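Local atomic coordinates of putative flagella-related protein H (Methanocaldococcus jannaschii DSM 2661, PDB entry 4WIA), a protein that is thought to bind ATP with magnesium as an accessory component of the archaellum, with a suggested regulatory role in its assembly. Residues Leu68-Gln73 / Gly88-Ile93; Phe51-Tyr56 / Asn82-Ser87; Arg46-Phe51 / Val123-Ser128. All blocks are in the same frame, centred on the assembly; numbering follows the deposited sequence.

Contact 1. Residues Leu68-Gln73 / Gly88-Ile93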
loop_
_atom_site.group_PDB
_atom_site.type_symbol
_atom_site.label_atom_id
_atom_site.label_comp_id
_atom_site.label_asym_id
_atom_site.label_seq_id
_atom_site.Cartn_x
_atom_site.Cartn_y
_atom_site.Cartn_z
ATOM N N LEU A 68 4.650 -2.153 -26.077
ATOM C CA LEU A 68 4.777 -3.589 -25.983
ATOM C C LEU A 68 6.135 -3.961 -25.344
ATOM O O LEU A 68 6.177 -4.676 -24.341
ATOM C CB LEU A 68 4.641 -4.160 -27.378
ATOM C CG LEU A 68 4.570 -5.613 -27.751
ATOM C CD1 LEU A 68 5.918 -6.205 -28.128
ATOM C CD2 LEU A 68 3.927 -6.337 -26.598
ATOM N N GLU A 69 7.221 -3.406 -25.895
ATOM C CA GLU A 69 8.560 -3.640 -25.388
ATOM C C GLU A 69 8.672 -3.193 -23.937
ATOM O O GLU A 69 9.284 -3.862 -23.138
ATOM C CB GLU A 69 9.612 -2.941 -26.255
ATOM C CG GLU A 69 9.655 -3.357 -27.721
ATOM C CD GLU A 69 10.555 -2.435 -28.592
ATOM O OE1 GLU A 69 11.420 -3.002 -29.284
ATOM O OE2 GLU A 69 10.433 -1.154 -28.616
ATOM N N PHE A 70 8.052 -2.087 -23.591
ATOM C CA PHE A 70 8.054 -1.596 -22.219
ATOM C C PHE A 70 7.338 -2.588 -21.261
ATOM O O PHE A 70 7.845 -2.910 -20.168
ATOM C CB PHE A 70 7.414 -0.220 -22.146
ATOM C CG PHE A 70 7.449 0.391 -20.803
ATOM C CD1 PHE A 70 8.638 0.915 -20.306
ATOM C CD2 PHE A 70 6.318 0.464 -20.004
ATOM C CE1 PHE A 70 8.692 1.499 -19.026
ATOM C CE2 PHE A 70 6.394 1.017 -18.741
ATOM C CZ PHE A 70 7.568 1.515 -18.242
ATOM N N ILE A 71 6.173 -3.058 -21.658
ATOM C CA ILE A 71 5.491 -4.009 -20.822
ATOM C C ILE A 71 6.363 -5.264 -20.593
ATOM O O ILE A 71 6.452 -5.757 -19.463
ATOM C CB ILE A 71 4.148 -4.378 -21.417
ATOM C CG1 ILE A 71 3.194 -3.197 -21.282
ATOM C CG2 ILE A 71 3.551 -5.614 -20.738
ATOM C CD1 ILE A 71 2.069 -3.278 -22.283
ATOM N N LYS A 72 7.010 -5.762 -21.649
ATOM C CA LYS A 72 7.865 -6.904 -21.497
ATOM C C LYS A 72 9.037 -6.587 -20.582
ATOM O O LYS A 72 9.412 -7.431 -19.779
ATOM C CB LYS A 72 8.437 -7.415 -22.820
ATOM C CG LYS A 72 7.389 -7.582 -23.874
ATOM C CD LYS A 72 7.725 -8.683 -24.813
ATOM C CE LYS A 72 8.378 -8.278 -26.104
ATOM N NZ LYS A 72 8.035 -9.318 -27.113
ATOM N N GLN A 73 9.653 -5.424 -20.778
ATOM C CA GLN A 73 10.816 -5.054 -20.016
ATOM C C GLN A 73 10.449 -4.913 -18.525
ATOM O O GLN A 73 11.121 -5.484 -17.669
ATOM C CB GLN A 73 11.389 -3.753 -20.517
ATOM C CG GLN A 73 12.235 -3.037 -19.491
ATOM C CD GLN A 73 13.576 -3.686 -19.276
ATOM O OE1 GLN A 73 13.875 -4.697 -19.886
ATOM N NE2 GLN A 73 14.411 -3.100 -18.428
ATOM N N GLY A 88 -4.928 4.282 -16.383
ATOM C CA GLY A 88 -4.311 5.568 -16.586
ATOM C C GLY A 88 -3.399 6.059 -15.467
ATOM O O GLY A 88 -2.765 7.104 -15.614
ATOM N N ALA A 89 -3.258 5.304 -14.375
ATOM C CA ALA A 89 -2.264 5.587 -13.390
ATOM C C ALA A 89 -0.870 5.744 -13.950
ATOM O O ALA A 89 -0.126 6.692 -13.541
ATOM C CB ALA A 89 -2.258 4.526 -12.345
ATOM N N LEU A 90 -0.519 4.891 -14.892
ATOM C CA LEU A 90 0.718 5.053 -15.680
ATOM C C LEU A 90 0.359 5.467 -17.114
ATOM O O LEU A 90 -0.406 4.789 -17.788
ATOM C CB LEU A 90 1.498 3.735 -15.715
ATOM C CG LEU A 90 2.705 3.639 -16.661
ATOM C CD1 LEU A 90 3.689 4.749 -16.358
ATOM C CD2 LEU A 90 3.420 2.290 -16.629
ATOM N N LEU A 91 0.913 6.608 -17.584
ATOM C CA LEU A 91 0.745 7.059 -18.925
ATOM C C LEU A 91 2.085 6.893 -19.578
ATOM O O LEU A 91 3.087 7.524 -19.197
ATOM C CB LEU A 91 0.357 8.552 -18.925
ATOM C CG LEU A 91 0.346 9.319 -20.219
ATOM C CD1 LEU A 91 -0.710 8.733 -21.176
ATOM C CD2 LEU A 91 0.109 10.799 -19.964
ATOM N N TYR A 92 2.119 6.009 -20.566
ATOM C CA TYR A 92 3.344 5.646 -21.245
ATOM C C TYR A 92 3.361 6.264 -22.651
ATOM O O TYR A 92 2.455 6.064 -23.414
ATOM C CB TYR A 92 3.473 4.106 -21.345
ATOM C CG TYR A 92 4.791 3.711 -21.929
ATOM C CD1 TYR A 92 5.930 3.782 -21.174
ATOM C CD2 TYR A 92 4.925 3.401 -23.273
ATOM C CE1 TYR A 92 7.169 3.473 -21.714
ATOM C CE2 TYR A 92 6.168 3.084 -23.839
ATOM C CZ TYR A 92 7.287 3.122 -23.027
ATOM O OH TYR A 92 8.522 2.823 -23.558
ATOM N N ILE A 93 4.432 6.994 -22.983
ATOM C CA ILE A 93 4.508 7.760 -24.217
ATOM C C ILE A 93 5.716 7.339 -25.046
ATOM O O ILE A 93 6.855 7.791 -24.793
ATOM C CB ILE A 93 4.670 9.233 -23.896
ATOM C CG1 ILE A 93 3.542 9.692 -22.957
ATOM C CG2 ILE A 93 4.686 10.066 -25.213
ATOM C CD1 ILE A 93 2.162 9.683 -23.586
#
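The rings of Phe70 and Tyr92 lie face over face in an offset stack: their centroids are 4.1 Å apart and their planes open at 23°. The overlap is partial, since Tyr92 passes CE1 over the rim of the Phe70 face and not over its centre. Tyr92 CE1 comes within 3.2 Å of Phe70 CG, a tight approach for two carbons. The displacement also carries the root of the Phe70 side chain over the tyrosine: Phe70 CB stands 3.9 Å from the centroid of the Tyr92 ring, 29° off its normal, which adds a CH-pi contact to the stack. With CG anti to the backbone N (chi1 -176°), the Phe70 ring is directed from the helix toward the strand. Tyr92, with the same first torsion, brings its ring over the Phe70 face.

This is the packing of helix 67-76 against strand 90-94, in a RecA-like P-loop NTPase core where that strand is an edge strand of the sheet within this chain. The chain runs from neighbouring strand 58-62 through helices 67-76 and 82-87 before returning as strand 90-94, a beta-alpha-beta crossover, with the stack lying between its first helix and its second strand.

Leu90, two residues before Tyr92 and on the same side of the strand, approaches differently. Its CD2 methyl touches the edge of the phenylalanine, close to the ring plane, at 3.9 Å from Phe70 CE2. Phe70 therefore has a face against Tyr92 and a rim against Leu90, while the Tyr60 ring meets its ring and Ile81 touches its side chain. Tyr92 is buried, and its OH is hydrogen-bonded to Leu65 O, which anchors the far end of the ring. The Tyr92 side chain is about 7 Å from that of Gln64, an ATP-binding residue by similarity.

Contact 2. Residues Phe51-Tyr56 / Asn82-Ser87; sequences FLQNRY and NKKLLS. With SO4 (sulfate ion), chain G; SO4 (sulfate ion), chain J.
Leu52 O is gripped by two donors arriving from opposite faces of its carbonyl plane: Arg55 N at 3.2 Å and Lys84 NZ at 2.9 Å. The first bond belongs to the Schellman motif that ends helix 40-53, with Arg55 as its positive-phi residue and Tyr56 N bonded to Phe51 O. The second comes across from helix 82-87, the ammonium sitting 46° out of the carbonyl plane. Because the two donors use opposite faces, the Lys84 bond adds to the helix-end bond.

Lys84 gets there by bending at chi2 (-73°) and then running extended, its methylenes sliding past Leu52 in the opposite direction. Its NZ also donates to O3 of the chain J sulfate, probably from the crystallisation liquor, at 2.7 Å and bonds Ser12 OG of the second subunit. Arg55 NH2 holds the same ion through O2 at 2.6 Å, the oxygen lying at the guanidinium edge. The anion bridges the two cationic groups, NH2 and NZ 4.5 Å apart, and probably offsets their charge. Ser12 N and Arg13 NH1 of the second subunit also bond the ion, which places this site at a subunit interface.

A methionine in place of Lys84 would probably leave Leu52 O with its local helix-end donor alone and the sulfate short of a positive partner. Further round the assembly, Gln53 OE1 accepts from Arg55 NH1 of the third subunit. At the start of helix 82-87 a second sulfate of like origin, chain G, is held by the backbone: Lys83 N donates to its O4 at 2.9 Å.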
loop_
_atom_site.group_PDB
_atom_site.type_symbol
_atom_site.label_atom_id
_atom_site.label_comp_id
_atom_site.label_asym_id
_atom_site.label_seq_id
_atom_site.Cartn_x
_atom_site.Cartn_y
_atom_site.Cartn_z
ATOM N N PHE A 51 6.895 4.552 -7.092
ATOM C CA PHE A 51 5.872 5.579 -7.052
ATOM C C PHE A 51 4.478 4.987 -7.303
ATOM O O PHE A 51 3.530 5.250 -6.558
ATOM C CB PHE A 51 6.147 6.651 -8.135
ATOM C CG PHE A 51 7.326 7.552 -7.848
ATOM C CD1 PHE A 51 7.403 8.240 -6.674
ATOM C CD2 PHE A 51 8.314 7.735 -8.776
ATOM C CE1 PHE A 51 8.454 9.074 -6.426
ATOM C CE2 PHE A 51 9.387 8.574 -8.553
ATOM C CZ PHE A 51 9.484 9.208 -7.338
ATOM N N LEU A 52 4.339 4.189 -8.356
ATOM C CA LEU A 52 3.033 3.644 -8.670
ATOM C C LEU A 52 2.471 2.765 -7.549
ATOM O O LEU A 52 1.276 2.812 -7.246
ATOM C CB LEU A 52 3.083 2.831 -9.954
ATOM C CG LEU A 52 3.257 3.641 -11.216
ATOM C CD1 LEU A 52 3.703 2.721 -12.335
ATOM C CD2 LEU A 52 1.934 4.306 -11.581
ATOM N N GLN A 53 3.314 1.941 -6.929
ATOM C CA GLN A 53 2.839 1.068 -5.860
ATOM C C GLN A 53 2.472 1.884 -4.644
ATOM O O GLN A 53 1.670 1.451 -3.834
ATOM C CB GLN A 53 3.938 0.056 -5.479
ATOM C CG GLN A 53 4.188 -0.993 -6.539
ATOM C CD GLN A 53 2.966 -1.823 -6.730
ATOM O OE1 GLN A 53 2.400 -2.332 -5.786
ATOM N NE2 GLN A 53 2.545 -1.954 -7.914
ATOM N N ASN A 54 3.073 3.053 -4.484
ATOM C CA ASN A 54 2.722 3.905 -3.360
ATOM C C ASN A 54 1.654 4.964 -3.674
ATOM O O ASN A 54 1.539 5.934 -2.961
ATOM C CB ASN A 54 3.992 4.526 -2.788
ATOM C CG ASN A 54 4.791 3.496 -2.028
ATOM O OD1 ASN A 54 4.556 3.297 -0.877
ATOM N ND2 ASN A 54 5.743 2.856 -2.677
ATOM N N ARG A 55 0.899 4.740 -4.745
ATOM C CA ARG A 55 -0.325 5.507 -5.077
ATOM C C ARG A 55 -0.039 6.885 -5.673
ATOM O O ARG A 55 -0.886 7.758 -5.628
ATOM C CB ARG A 55 -1.265 5.641 -3.880
ATOM C CG ARG A 55 -1.589 4.322 -3.173
ATOM C CD ARG A 55 -2.337 3.389 -4.105
ATOM N NE ARG A 55 -2.461 2.087 -3.517
ATOM C CZ ARG A 55 -3.177 1.071 -4.003
ATOM N NH1 ARG A 55 -3.145 -0.086 -3.364
ATOM N NH2 ARG A 55 -3.960 1.187 -5.050
ATOM N N TYR A 56 1.138 7.036 -6.270
ATOM C CA TYR A 56 1.420 8.156 -7.172
ATOM C C TYR A 56 1.136 7.787 -8.667
ATOM O O TYR A 56 1.004 6.626 -9.019
ATOM C CB TYR A 56 2.851 8.627 -7.015
ATOM C CG TYR A 56 3.199 9.020 -5.593
ATOM C CD1 TYR A 56 2.944 10.299 -5.135
ATOM C CD2 TYR A 56 3.752 8.099 -4.701
ATOM C CE1 TYR A 56 3.235 10.679 -3.848
ATOM C CE2 TYR A 56 4.047 8.457 -3.401
ATOM C CZ TYR A 56 3.788 9.735 -2.981
ATOM O OH TYR A 56 4.089 10.137 -1.757
ATOM N N ASN A 82 0.665 -3.566 -15.861
ATOM C CA ASN A 82 -0.490 -3.705 -16.715
ATOM C C ASN A 82 -1.707 -2.995 -16.206
ATOM O O ASN A 82 -2.377 -2.278 -16.940
ATOM C CB ASN A 82 -0.833 -5.198 -16.847
ATOM C CG ASN A 82 0.305 -5.982 -17.414
ATOM O OD1 ASN A 82 0.907 -6.853 -16.746
ATOM N ND2 ASN A 82 0.655 -5.659 -18.638
ATOM N N LYS A 83 -2.055 -3.268 -14.966
ATOM C CA LYS A 83 -3.217 -2.630 -14.379
ATOM C C LYS A 83 -3.069 -1.132 -14.255
ATOM O O LYS A 83 -4.067 -0.406 -14.366
ATOM C CB LYS A 83 -3.597 -3.226 -13.037
ATOM C CG LYS A 83 -4.394 -4.491 -13.232
ATOM C CD LYS A 83 -5.192 -4.853 -12.008
ATOM C CE LYS A 83 -6.295 -5.824 -12.372
ATOM N NZ LYS A 83 -7.051 -6.215 -11.154
ATOM N N LYS A 84 -1.863 -0.672 -14.026
ATOM C CA LYS A 84 -1.626 0.737 -13.867
ATOM C C LYS A 84 -1.785 1.437 -15.236
ATOM O O LYS A 84 -2.298 2.548 -15.293
ATOM C CB LYS A 84 -0.236 0.987 -13.307
ATOM C CG LYS A 84 0.006 0.446 -11.891
ATOM C CD LYS A 84 -0.718 1.283 -10.857
ATOM C CE LYS A 84 -0.484 0.783 -9.456
ATOM N NZ LYS A 84 -1.094 1.690 -8.429
ATOM N N LEU A 85 -1.394 0.760 -16.323
ATOM C CA LEU A 85 -1.670 1.256 -17.659
ATOM C C LEU A 85 -3.157 1.355 -17.922
ATOM O O LEU A 85 -3.621 2.348 -18.538
ATOM C CB LEU A 85 -1.030 0.396 -18.741
ATOM C CG LEU A 85 0.474 0.582 -18.967
ATOM C CD1 LEU A 85 0.990 -0.569 -19.837
ATOM C CD2 LEU A 85 0.831 1.945 -19.580
ATOM N N LEU A 86 -3.903 0.335 -17.517
ATOM C CA LEU A 86 -5.319 0.272 -17.876
ATOM C C LEU A 86 -6.110 1.334 -17.188
ATOM O O LEU A 86 -7.104 1.780 -17.708
ATOM C CB LEU A 86 -5.914 -1.097 -17.572
ATOM C CG LEU A 86 -5.424 -2.230 -18.492
ATOM C CD1 LEU A 86 -5.819 -3.606 -17.978
ATOM C CD2 LEU A 86 -5.927 -2.054 -19.898
ATOM N N SER A 87 -5.670 1.772 -16.024
ATOM C CA SER A 87 -6.422 2.750 -15.245
ATOM C C SER A 87 -6.007 4.167 -15.613
ATOM O O SER A 87 -6.650 5.146 -15.200
ATOM C CB SER A 87 -6.202 2.519 -13.745
ATOM O OG SER A 87 -4.862 2.779 -13.415
HETATM S S SO4 G . -0.460 -6.574 -13.331
HETATM O O1 SO4 G . 0.830 -6.278 -13.902
HETATM O O2 SO4 G . -0.273 -7.021 -11.982
HETATM O O3 SO4 G . -1.120 -7.588 -14.125
HETATM O O4 SO4 G . -1.323 -5.445 -13.133
HETATM S S SO4 J . -4.699 2.499 -8.251
HETATM O O1 SO4 J . -5.925 1.721 -7.875
HETATM O O2 SO4 J . -3.992 2.951 -7.000
HETATM O O3 SO4 J . -3.694 1.891 -9.099
HETATM O O4 SO4 J . -5.259 3.716 -8.956
#

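Contact 3. Residues Arg46-Phe51 / Val123-Ser128; sequences RLAYGF and VIIFDS
Val123 CG2 sits over the Phe51 ring in a CH-pi contact, 3.8 Å from its centroid and 9° off the normal, so the methyl caps the centre of the face. The other branch, Val123 CG1, covers the rim of the ring at 3.8 Å from Phe51 CE2. The two side chains cross at about a right angle; with CG1 anti to the backbone N (chi1 178°) and CG2 beside that N, both methyls are turned toward the ring.

The aliphatic contact is a single meeting of methyls: Ile125 CD1, at the end of its side chain, reaches Ala48 CB at 3.8 Å. Alternate strand residues thus face successive turns of the helix. In the P-loop NTPase fold, this is helix 40-53, which follows the Walker A loop, packed on strand 123-127, an inner strand of the parallel part of the sheet. Ile160 and Val58 on the two neighbouring strands also touch both Phe51 and Ile125, widening the apolar layer.

Polar bonds gather instead at the strand's end. The run of hydrophobic residues closing on Asp127 is consistent with a Walker B strand, and Asp127 OD2 is hydrogen-bonded to Ser41 OG, of a residue that binds magnesium by similarity. The peptide between Asp127 and Ser128 is cis, as at the equivalent position in RecA.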
loop_
_atom_site.group_PDB
_atom_site.type_symbol
_atom_site.label_atom_id
_atom_site.label_comp_id
_atom_site.label_asym_id
_atom_site.label_seq_id
_atom_site.Cartn_x
_atom_site.Cartn_y
_atom_site.Cartn_z
ATOM N N ARG A 46 12.583 1.235 -11.850
ATOM C CA ARG A 46 12.441 0.961 -10.409
ATOM C C ARG A 46 11.739 2.126 -9.709
ATOM O O ARG A 46 10.838 1.926 -8.859
ATOM C CB ARG A 46 13.804 0.717 -9.762
ATOM C CG ARG A 46 13.842 0.882 -8.234
ATOM C CD ARG A 46 13.022 -0.202 -7.536
ATOM N NE ARG A 46 13.030 -0.065 -6.076
ATOM C CZ ARG A 46 12.251 0.751 -5.370
ATOM N NH1 ARG A 46 11.412 1.578 -5.970
ATOM N NH2 ARG A 46 12.312 0.739 -4.055
ATOM N N LEU A 47 12.176 3.337 -10.031
ATOM C CA LEU A 47 11.534 4.504 -9.393
ATOM C C LEU A 47 10.068 4.587 -9.768
ATOM O O LEU A 47 9.204 4.782 -8.917
ATOM C CB LEU A 47 12.277 5.771 -9.777
ATOM C CG LEU A 47 13.650 5.834 -9.103
ATOM C CD1 LEU A 47 14.486 6.965 -9.667
ATOM C CD2 LEU A 47 13.527 5.981 -7.580
ATOM N N ALA A 48 9.773 4.420 -11.070
ATOM C CA ALA A 48 8.394 4.449 -11.525
ATOM C C ALA A 48 7.532 3.402 -10.854
ATOM O O ALA A 48 6.447 3.693 -10.378
ATOM C CB ALA A 48 8.337 4.286 -13.043
ATOM N N TYR A 49 8.012 2.163 -10.785
ATOM C CA TYR A 49 7.257 1.117 -10.066
ATOM C C TYR A 49 7.020 1.440 -8.602
ATOM O O TYR A 49 5.921 1.232 -8.097
ATOM C CB TYR A 49 7.959 -0.222 -10.215
ATOM C CG TYR A 49 7.139 -1.419 -9.746
ATOM C CD1 TYR A 49 6.045 -1.835 -10.456
ATOM C CD2 TYR A 49 7.451 -2.092 -8.571
ATOM C CE1 TYR A 49 5.282 -2.885 -10.022
ATOM C CE2 TYR A 49 6.693 -3.178 -8.132
ATOM C CZ TYR A 49 5.620 -3.564 -8.864
ATOM O OH TYR A 49 4.905 -4.603 -8.426
ATOM N N GLY A 50 8.049 1.937 -7.901
ATOM C CA GLY A 50 7.891 2.397 -6.500
ATOM C C GLY A 50 6.803 3.455 -6.324
ATOM O O GLY A 50 5.895 3.281 -5.549
ATOM N N PHE A 51 6.895 4.552 -7.092
ATOM C CA PHE A 51 5.872 5.579 -7.052
ATOM C C PHE A 51 4.478 4.987 -7.303
ATOM O O PHE A 51 3.530 5.250 -6.558
ATOM C CB PHE A 51 6.147 6.651 -8.135
ATOM C CG PHE A 51 7.326 7.552 -7.848
ATOM C CD1 PHE A 51 7.403 8.240 -6.674
ATOM C CD2 PHE A 51 8.314 7.735 -8.776
ATOM C CE1 PHE A 51 8.454 9.074 -6.426
ATOM C CE2 PHE A 51 9.387 8.574 -8.553
ATOM C CZ PHE A 51 9.484 9.208 -7.338
ATOM N N VAL A 123 4.592 12.427 -11.387
ATOM C CA VAL A 123 5.975 12.210 -11.702
ATOM C C VAL A 123 6.076 12.094 -13.180
ATOM O O VAL A 123 5.331 11.314 -13.763
ATOM C CB VAL A 123 6.471 10.873 -11.077
ATOM C CG1 VAL A 123 7.914 10.606 -11.437
ATOM C CG2 VAL A 123 6.340 10.905 -9.552
ATOM N N ILE A 124 7.039 12.790 -13.787
ATOM C CA ILE A 124 7.224 12.699 -15.221
ATOM C C ILE A 124 8.633 12.307 -15.558
ATOM O O ILE A 124 9.580 12.971 -15.165
ATOM C CB ILE A 124 6.890 14.050 -15.900
ATOM C CG1 ILE A 124 5.455 14.489 -15.529
ATOM C CG2 ILE A 124 7.021 13.940 -17.401
ATOM C CD1 ILE A 124 5.384 15.414 -14.346
ATOM N N ILE A 125 8.775 11.244 -16.353
ATOM C CA ILE A 125 10.092 10.702 -16.655
ATOM C C ILE A 125 10.401 10.890 -18.156
ATOM O O ILE A 125 9.598 10.446 -18.954
ATOM C CB ILE A 125 10.091 9.218 -16.294
ATOM C CG1 ILE A 125 9.907 9.060 -14.780
ATOM C CG2 ILE A 125 11.380 8.549 -16.714
ATOM C CD1 ILE A 125 9.741 7.655 -14.240
ATOM N N PHE A 126 11.588 11.426 -18.508
ATOM C CA PHE A 126 12.042 11.447 -19.866
ATOM C C PHE A 126 13.281 10.585 -20.022
ATOM O O PHE A 126 14.350 10.950 -19.565
ATOM C CB PHE A 126 12.366 12.875 -20.340
ATOM C CG PHE A 126 11.194 13.804 -20.223
ATOM C CD1 PHE A 126 10.243 13.821 -21.187
ATOM C CD2 PHE A 126 10.989 14.549 -19.094
ATOM C CE1 PHE A 126 9.118 14.620 -21.100
ATOM C CE2 PHE A 126 9.854 15.331 -18.980
ATOM C CZ PHE A 126 8.909 15.347 -19.992
ATOM N N ASP A 127 13.129 9.450 -20.697
ATOM C CA ASP A 127 14.232 8.553 -20.909
ATOM C C ASP A 127 14.310 8.305 -22.416
ATOM O O ASP A 127 13.712 7.338 -22.882
ATOM C CB ASP A 127 13.932 7.250 -20.142
ATOM C CG ASP A 127 15.003 6.194 -20.329
ATOM O OD1 ASP A 127 16.153 6.599 -20.614
ATOM O OD2 ASP A 127 14.704 4.977 -20.171
ATOM N N SER A 128 14.997 9.130 -23.215
ATOM C CA SER A 128 16.111 9.993 -22.873
ATOM C C SER A 128 15.802 11.451 -23.220
ATOM O O SER A 128 15.346 11.759 -24.334
ATOM C CB SER A 128 17.282 9.512 -23.738
ATOM O OG SER A 128 18.316 10.474 -23.928
#

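How the contacts relate
Contacts 1 and 2 adjoin, their centres 10 Å apart: Leu90 N of contact 1 lies 3.0 Å from Lys84 O of contact 2, a probable hydrogen bond at the turn between helix 82-87 and strand 90-94. Contacts 2 and 3 share Phe51 and helix 40-53; contact 3 takes its inner face against the sheet, and contact 2 its C-terminal end at the subunit interface. Contacts 1 and 3 reach the same sheet without touching, nearest atoms about 6 Å apart. Both lie near the probable nucleotide site: the side chains of Phe70 and Ile125 are each about 8 Å from that of Ser41, a magnesium ligand by similarity, whereas contact 2 lies away from it.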